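Local coordinates for tudor domain-containing protein 1 (Homo sapiens, PDB 5M9N), which binds proteins carrying methylated arginines through its Tudor domains and probably acts in piRNA-guided silencing of transposable elements during spermatogenesis, at residues A[91-96]-A[122-127]; A[100-105]-A[113-118]; A[158-163]-A[212-217]. One frame throughout, in Å; residues are numbered along the deposited sequence.

Interaction 1: residues A[91-96]-A[122-127]; sequences AQFSED and NFEILS
Two walls of the aromatic cage of this Tudor barrel meet here: F93, just past the strand that ends at Q92, and N122, just before strand 123-127. Both pack on the modified side chain of the bound peptide, as expected of a pocket that reads dimethylarginine. N122 ND2 lies 3.6 Å from F93 CE1, with the amide and ring planes 77° apart. A short, flat amide suits this wall because it can lie close beside the F93 ring while packing on the modified side chain. F93 holds its ring with CG anti to the backbone N (chi1 -176°), and this brings one ring edge to E124, although the side chain sets out away from strand 123-127. There E124 OE2 sits near the ring plane, 3.1 Å from F93 CD1, so the carboxylate oxygen meets the weakly positive C–H rim. E95 N lies 4.0 Å above one face of the F93 ring, over its centre.

Beside F93, E124 reaches across with its chain extended beyond CG and is gripped by S94 in two places. S94 N donates to E124 OE2 (3.1 Å, 157° at the hydrogen), and S94 OG donates to E124 OE1 at 2.6 Å. Each oxygen uses its syn lone pair, an arrangement that fixes the rotation of the carboxylate and ties the turn after strand 88-92 to strand 123-127. Serine fits because its short hydroxyl can work beside its own N–H. Y117 OH is a further partner of E124 OE2, though that bond is modelled too short for its length to be trusted. Deeper in the barrel the small A91 and branched L126 make an apolar contact, L126 CD1 resting 3.9 Å from A91 CB; this L126 methyl also lies against a carbonyl, 3.7 Å from Q92 O.

Interaction 2: residues A[100-105]-A[113-118]; sequences YRASVL and VLVGYV
The rings of Y100 and Y117 stand nearly perpendicular, their planes 80° apart and their centroids 5.9 Å from each other. What touches is the root of one side chain and a ring carbon of the other: Y100 CB lies 3.6 Å from Y117 CD1, while the Y100 ring leads away from strand 112-117. Diverging in this way, both rings can pack on the modified side chain of the peptide. Each hydroxyl is held elsewhere, Y100 OH by D96 and Y117 OH by E124.

Further along the same face A102 and V115 meet methyl to CB, and V104 CG1 presses on V113 CG1 at 3.5 Å, tighter than usual. Both valines place CG1 anti to the backbone N, and these two methyls converge as a result. Alanine and valines are compact enough for this inner layer of the SH3-like Tudor barrel, where strands 99-109 and 112-117 form a beta hairpin. Over residues 100-105 and 113-117 the directions differ by 136°, a strong twist that curls the sheet. S103 and G116 are a hydrogen-bonded pair, with S103 N to G116 O 2.9 Å; A102 with Y117 and V104 with V115 are non-hydrogen-bonded pairs on either side of it.

Opposite the tyrosines, R101 CB packs against V118 CG2 at 3.6 Å while the guanidinium goes on to a salt bridge with D119. At the other end L105 lies obliquely across L114, with L105 CD1 4.0 Å from L114 CG. L105 CD1 also lies over the G116 backbone, 3.8 Å from G116 N.

Interaction 3: residues A[158-163]-A[212-217]; sequences GIWTPE and GFAVGE
W160 and A214 meet in the part of the extended Tudor domain that resembles staphylococcal nuclease, where the lead-in to helix 162-172 packs against the C-terminal end of the chain. Packing here is close. A214 CB sits at the edge of the indole, near its plane and 3.9 Å from W160 CH2; F213 O is equally near W160 CZ3. The small methyl suits a buried position that is also crowded by V153, L208 and L209, while the broad indole bridges to the loop at T46 and P47 and binds E48 through its NE1.

No hydrogen bond crosses between the two segments, and at T161 the contact is loose. This residue, the N-cap of helix 162-172, spends its OG1 on a weak bond to A164 N and only grazes the neighbouring ring, with T161 OG1 4.4 Å from F213 CD1. F213 also packs on A164 and L167 of the helix. Exposed E163 nevertheless comes close with the aliphatic part of its chain: with CG anti to the backbone N (chi1 -173°), the side chain runs roughly at right angles to the phenylalanine, placing E163 CG 3.7 Å from F213 CZ.

In the fold
From the N terminus, the chain first enters interaction 1 with the end of strand 88-92 and its following turn, but completes that contact only at strand 123-127. Within the loop so closed, the hairpin of strands 99-109 and 112-117 makes interaction 2, which is therefore nested. All four segments reach one sheet, and the two contacts touch directly, N122 and E124 meeting Y117. F93, N122, Y100 and Y117, drawn from both contacts, pack on the peptide's modified side chain. Interaction 3 opens afterwards, in series. It joins residues 158-163 to the last modelled residues, closing a loop through helices 162-172 and 204-210 in the second lobe, its centre about 31 Å from that of interaction 1 and 29 Å from that of interaction 2.

Interaction 1: residues A[91-96]-A[122-127]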
# COMPACT_ATOMS: atom_id res chain seq x y z
N ALA A 91 -7.73 -7.03 -9.65
CA ALA A 91 -8.68 -7.50 -8.67
C ALA A 91 -9.79 -6.46 -8.49
O ALA A 91 -9.49 -5.24 -8.39
CB ALA A 91 -7.97 -7.71 -7.38
N GLN A 92 -11.04 -6.93 -8.43
CA GLN A 92 -12.19 -6.05 -8.23
C GLN A 92 -12.53 -5.96 -6.73
O GLN A 92 -12.97 -6.94 -6.11
CB GLN A 92 -13.36 -6.63 -9.03
CG GLN A 92 -14.52 -5.74 -9.23
CD GLN A 92 -15.57 -6.38 -10.10
OE1 GLN A 92 -15.54 -7.60 -10.40
NE2 GLN A 92 -16.52 -5.62 -10.45
N PHE A 93 -12.25 -4.82 -6.15
CA PHE A 93 -12.38 -4.56 -4.72
C PHE A 93 -13.79 -4.78 -4.26
O PHE A 93 -14.72 -4.39 -4.94
CB PHE A 93 -11.89 -3.10 -4.45
CG PHE A 93 -11.86 -2.68 -3.00
CD1 PHE A 93 -11.52 -3.56 -1.98
CD2 PHE A 93 -12.06 -1.34 -2.68
CE1 PHE A 93 -11.46 -3.15 -0.66
CE2 PHE A 93 -12.01 -0.92 -1.37
CZ PHE A 93 -11.70 -1.80 -0.36
N SER A 94 -13.98 -5.47 -3.13
CA SER A 94 -15.32 -5.83 -2.72
C SER A 94 -16.19 -4.60 -2.40
O SER A 94 -17.39 -4.66 -2.61
CB SER A 94 -15.34 -6.73 -1.51
OG SER A 94 -14.61 -6.11 -0.49
N GLU A 95 -15.59 -3.58 -1.81
CA GLU A 95 -16.36 -2.43 -1.28
C GLU A 95 -16.87 -1.43 -2.32
O GLU A 95 -17.81 -0.71 -2.06
CB GLU A 95 -15.55 -1.66 -0.26
CG GLU A 95 -15.25 -2.32 1.08
CD GLU A 95 -14.47 -1.34 2.00
OE1 GLU A 95 -14.99 -0.25 2.31
OE2 GLU A 95 -13.34 -1.64 2.43
N ASP A 96 -16.23 -1.33 -3.49
CA ASP A 96 -16.71 -0.41 -4.54
C ASP A 96 -16.80 -1.08 -5.92
O ASP A 96 -17.22 -0.46 -6.87
CB ASP A 96 -15.79 0.85 -4.61
CG ASP A 96 -14.35 0.52 -5.05
OD1 ASP A 96 -14.06 -0.67 -5.32
OD2 ASP A 96 -13.48 1.42 -5.14
N ASN A 122 -3.98 -2.29 1.46
CA ASN A 122 -4.92 -3.19 2.06
C ASN A 122 -4.90 -4.54 1.30
O ASN A 122 -4.16 -4.72 0.32
CB ASN A 122 -6.32 -2.54 2.14
CG ASN A 122 -6.91 -2.26 0.79
OD1 ASN A 122 -6.26 -1.72 -0.08
ND2 ASN A 122 -8.10 -2.75 0.58
N PHE A 123 -5.68 -5.47 1.81
CA PHE A 123 -5.73 -6.84 1.33
C PHE A 123 -7.13 -7.42 1.55
O PHE A 123 -7.88 -6.93 2.35
CB PHE A 123 -4.62 -7.65 1.97
CG PHE A 123 -4.86 -7.96 3.43
CD1 PHE A 123 -5.75 -8.99 3.81
CD2 PHE A 123 -4.23 -7.21 4.42
CE1 PHE A 123 -6.06 -9.20 5.12
CE2 PHE A 123 -4.51 -7.45 5.76
CZ PHE A 123 -5.39 -8.48 6.11
N GLU A 124 -7.49 -8.47 0.81
CA GLU A 124 -8.69 -9.24 1.08
C GLU A 124 -8.62 -10.59 0.36
O GLU A 124 -7.71 -10.82 -0.40
CB GLU A 124 -9.97 -8.55 0.66
CG GLU A 124 -10.12 -8.25 -0.81
CD GLU A 124 -11.34 -7.34 -1.08
OE1 GLU A 124 -12.30 -7.34 -0.28
OE2 GLU A 124 -11.34 -6.68 -2.11
N ILE A 125 -9.62 -11.42 0.62
CA ILE A 125 -9.77 -12.70 -0.07
C ILE A 125 -10.91 -12.59 -1.05
O ILE A 125 -12.00 -12.18 -0.69
CB ILE A 125 -9.99 -13.84 0.94
CG1 ILE A 125 -8.71 -14.02 1.72
CG2 ILE A 125 -10.34 -15.15 0.21
CD1 ILE A 125 -8.92 -14.85 2.98
N LEU A 126 -10.63 -12.93 -2.29
CA LEU A 126 -11.55 -12.77 -3.38
C LEU A 126 -11.74 -14.08 -4.14
O LEU A 126 -10.78 -14.80 -4.39
CB LEU A 126 -11.04 -11.74 -4.36
CG LEU A 126 -10.96 -10.30 -3.84
CD1 LEU A 126 -10.47 -9.39 -4.95
CD2 LEU A 126 -12.32 -9.83 -3.37
N SER A 127 -12.99 -14.30 -4.53
CA SER A 127 -13.32 -15.20 -5.60
C SER A 127 -12.44 -14.97 -6.83
O SER A 127 -12.21 -13.81 -7.23
CB SER A 127 -14.79 -14.96 -5.96
OG SER A 127 -15.15 -15.79 -7.05

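Interaction 2: residues A[100-105]-A[113-118]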
# COMPACT_ATOMS: atom_id res chain seq x y z
N TYR A 100 -8.45 -2.74 -9.37
CA TYR A 100 -7.21 -2.26 -8.77
C TYR A 100 -6.09 -3.20 -9.13
O TYR A 100 -6.37 -4.36 -9.46
CB TYR A 100 -7.39 -2.15 -7.24
CG TYR A 100 -8.37 -1.07 -6.82
CD1 TYR A 100 -8.00 0.24 -6.61
CD2 TYR A 100 -9.70 -1.38 -6.66
CE1 TYR A 100 -8.97 1.23 -6.29
CE2 TYR A 100 -10.63 -0.47 -6.30
CZ TYR A 100 -10.27 0.87 -6.13
OH TYR A 100 -11.27 1.68 -5.75
N ARG A 101 -4.85 -2.75 -9.00
CA ARG A 101 -3.70 -3.64 -9.16
C ARG A 101 -3.45 -4.44 -7.88
O ARG A 101 -3.56 -3.97 -6.73
CB ARG A 101 -2.49 -2.85 -9.63
CG ARG A 101 -2.78 -2.10 -10.91
CD ARG A 101 -1.57 -1.48 -11.50
NE ARG A 101 -0.83 -0.63 -10.57
CZ ARG A 101 0.19 0.12 -10.92
NH1 ARG A 101 0.63 0.17 -12.16
NH2 ARG A 101 0.80 0.84 -10.02
N ALA A 102 -3.18 -5.74 -8.06
CA ALA A 102 -3.13 -6.57 -6.90
C ALA A 102 -2.09 -7.69 -7.08
O ALA A 102 -1.92 -8.19 -8.17
CB ALA A 102 -4.46 -7.17 -6.61
N SER A 103 -1.38 -7.96 -5.99
CA SER A 103 -0.41 -9.08 -5.90
C SER A 103 -1.10 -10.30 -5.38
O SER A 103 -1.77 -10.24 -4.39
CB SER A 103 0.67 -8.68 -4.92
OG SER A 103 1.70 -9.61 -4.94
N VAL A 104 -0.90 -11.44 -6.03
CA VAL A 104 -1.46 -12.70 -5.54
C VAL A 104 -0.65 -13.24 -4.37
O VAL A 104 0.49 -13.61 -4.56
CB VAL A 104 -1.47 -13.69 -6.70
CG1 VAL A 104 -2.02 -15.05 -6.27
CG2 VAL A 104 -2.26 -13.10 -7.87
N LEU A 105 -1.19 -13.24 -3.15
CA LEU A 105 -0.34 -13.58 -1.98
C LEU A 105 -0.40 -15.09 -1.66
O LEU A 105 0.57 -15.62 -1.24
CB LEU A 105 -0.69 -12.78 -0.74
CG LEU A 105 -0.70 -11.23 -0.94
CD1 LEU A 105 -1.18 -10.61 0.32
CD2 LEU A 105 0.68 -10.78 -1.29
N VAL A 113 -8.56 -16.30 -3.57
CA VAL A 113 -7.15 -15.91 -3.41
C VAL A 113 -7.01 -14.75 -2.43
O VAL A 113 -7.83 -13.83 -2.49
CB VAL A 113 -6.60 -15.52 -4.77
CG1 VAL A 113 -5.15 -15.08 -4.73
CG2 VAL A 113 -6.69 -16.65 -5.74
N LEU A 114 -5.97 -14.76 -1.60
CA LEU A 114 -5.60 -13.61 -0.75
C LEU A 114 -4.82 -12.66 -1.64
O LEU A 114 -3.87 -13.08 -2.27
CB LEU A 114 -4.77 -14.08 0.41
CG LEU A 114 -4.26 -12.99 1.32
CD1 LEU A 114 -5.40 -12.30 2.03
CD2 LEU A 114 -3.28 -13.58 2.31
N VAL A 115 -5.31 -11.41 -1.81
CA VAL A 115 -4.62 -10.47 -2.66
C VAL A 115 -4.26 -9.17 -1.88
O VAL A 115 -4.99 -8.81 -0.99
CB VAL A 115 -5.40 -10.07 -3.94
CG1 VAL A 115 -5.71 -11.30 -4.83
CG2 VAL A 115 -6.67 -9.25 -3.64
N GLY A 116 -3.12 -8.58 -2.19
CA GLY A 116 -2.71 -7.26 -1.65
C GLY A 116 -2.84 -6.17 -2.70
O GLY A 116 -2.40 -6.35 -3.85
N TYR A 117 -3.51 -5.08 -2.34
CA TYR A 117 -3.71 -3.98 -3.29
C TYR A 117 -2.47 -3.15 -3.32
O TYR A 117 -2.15 -2.43 -2.33
CB TYR A 117 -4.93 -3.16 -2.93
CG TYR A 117 -6.21 -3.94 -3.13
CD1 TYR A 117 -6.70 -4.19 -4.39
CD2 TYR A 117 -6.88 -4.52 -2.05
CE1 TYR A 117 -7.86 -4.91 -4.58
CE2 TYR A 117 -8.02 -5.25 -2.24
CZ TYR A 117 -8.50 -5.48 -3.52
OH TYR A 117 -9.69 -6.19 -3.70
N VAL A 118 -1.72 -3.26 -4.40
CA VAL A 118 -0.35 -2.76 -4.39
C VAL A 118 -0.25 -1.20 -4.43
O VAL A 118 0.79 -0.60 -4.20
CB VAL A 118 0.47 -3.30 -5.55
CG1 VAL A 118 0.71 -4.77 -5.36
CG2 VAL A 118 -0.14 -2.97 -6.90

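Interaction 3: residues A[158-163]-A[212-217]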
# COMPACT_ATOMS: atom_id res chain seq x y z
N GLY A 158 7.10 -5.15 23.69
CA GLY A 158 7.61 -6.13 22.71
C GLY A 158 6.58 -6.48 21.64
O GLY A 158 6.89 -7.18 20.66
N ILE A 159 5.35 -6.04 21.88
CA ILE A 159 4.24 -6.19 20.95
C ILE A 159 3.53 -4.83 20.90
O ILE A 159 3.33 -4.25 21.97
CB ILE A 159 3.18 -7.18 21.48
CG1 ILE A 159 3.81 -8.46 22.07
CG2 ILE A 159 2.19 -7.53 20.37
CD1 ILE A 159 4.53 -9.35 21.09
N TRP A 160 3.12 -4.36 19.70
CA TRP A 160 2.23 -3.15 19.61
C TRP A 160 0.79 -3.51 19.94
O TRP A 160 0.18 -4.42 19.34
CB TRP A 160 2.26 -2.46 18.24
CG TRP A 160 3.60 -2.01 17.85
CD1 TRP A 160 4.45 -2.68 17.03
CD2 TRP A 160 4.29 -0.80 18.24
NE1 TRP A 160 5.61 -1.98 16.89
CE2 TRP A 160 5.54 -0.82 17.62
CE3 TRP A 160 3.96 0.29 19.07
CZ2 TRP A 160 6.48 0.22 17.77
CZ3 TRP A 160 4.90 1.33 19.23
CH2 TRP A 160 6.14 1.28 18.59
N THR A 161 0.27 -2.81 20.94
CA THR A 161 -1.09 -3.00 21.40
C THR A 161 -2.05 -2.16 20.55
O THR A 161 -1.68 -1.03 20.15
CB THR A 161 -1.23 -2.53 22.85
OG1 THR A 161 -0.88 -1.15 22.94
CG2 THR A 161 -0.32 -3.31 23.73
N PRO A 162 -3.28 -2.67 20.30
CA PRO A 162 -4.29 -1.97 19.48
C PRO A 162 -4.56 -0.55 19.92
O PRO A 162 -5.04 0.25 19.12
CB PRO A 162 -5.56 -2.82 19.64
CG PRO A 162 -5.30 -3.72 20.80
CD PRO A 162 -3.82 -3.94 20.84
N GLU A 163 -4.27 -0.26 21.19
CA GLU A 163 -4.29 1.09 21.67
C GLU A 163 -3.18 1.99 21.13
O GLU A 163 -3.41 3.18 20.93
CB GLU A 163 -4.21 1.11 23.18
CG GLU A 163 -4.40 2.51 23.72
CD GLU A 163 -4.95 2.57 25.12
OE1 GLU A 163 -4.82 1.55 25.83
OE2 GLU A 163 -5.48 3.66 25.50
N GLY A 212 4.00 6.38 26.42
CA GLY A 212 4.31 5.09 27.04
C GLY A 212 4.52 3.97 26.03
O GLY A 212 5.39 3.14 26.23
N PHE A 213 3.75 4.00 24.94
CA PHE A 213 3.58 2.84 24.06
C PHE A 213 4.88 2.42 23.39
O PHE A 213 5.07 1.22 23.11
CB PHE A 213 2.50 3.10 23.00
CG PHE A 213 1.16 3.52 23.56
CD1 PHE A 213 0.51 2.74 24.52
CD2 PHE A 213 0.54 4.70 23.15
CE1 PHE A 213 -0.72 3.13 25.05
CE2 PHE A 213 -0.68 5.08 23.68
CZ PHE A 213 -1.31 4.30 24.62
N ALA A 214 5.79 3.37 23.18
CA ALA A 214 7.04 3.07 22.52
C ALA A 214 8.22 3.34 23.41
O ALA A 214 8.12 4.10 24.33
CB ALA A 214 7.16 3.92 21.27
N VAL A 215 9.34 2.70 23.08
CA VAL A 215 10.65 2.93 23.70
C VAL A 215 11.68 3.19 22.58
O VAL A 215 11.50 2.72 21.44
CB VAL A 215 11.11 1.73 24.60
CG1 VAL A 215 10.24 1.59 25.86
CG2 VAL A 215 11.15 0.41 23.83
N GLY A 216 12.75 3.92 22.91
CA GLY A 216 13.74 4.36 21.92
C GLY A 216 14.68 3.30 21.36
O GLY A 216 14.95 2.29 22.02
N GLU A 217 15.16 3.51 20.13
CA GLU A 217 16.34 2.79 19.60
C GLU A 217 17.17 3.64 18.65
O GLU A 217 16.62 4.50 17.96
CB GLU A 217 15.92 1.52 18.89
CG GLU A 217 14.79 1.71 17.90
CD GLU A 217 14.57 0.48 17.04
OE1 GLU A 217 14.95 -0.63 17.46
OE2 GLU A 217 14.03 0.64 15.93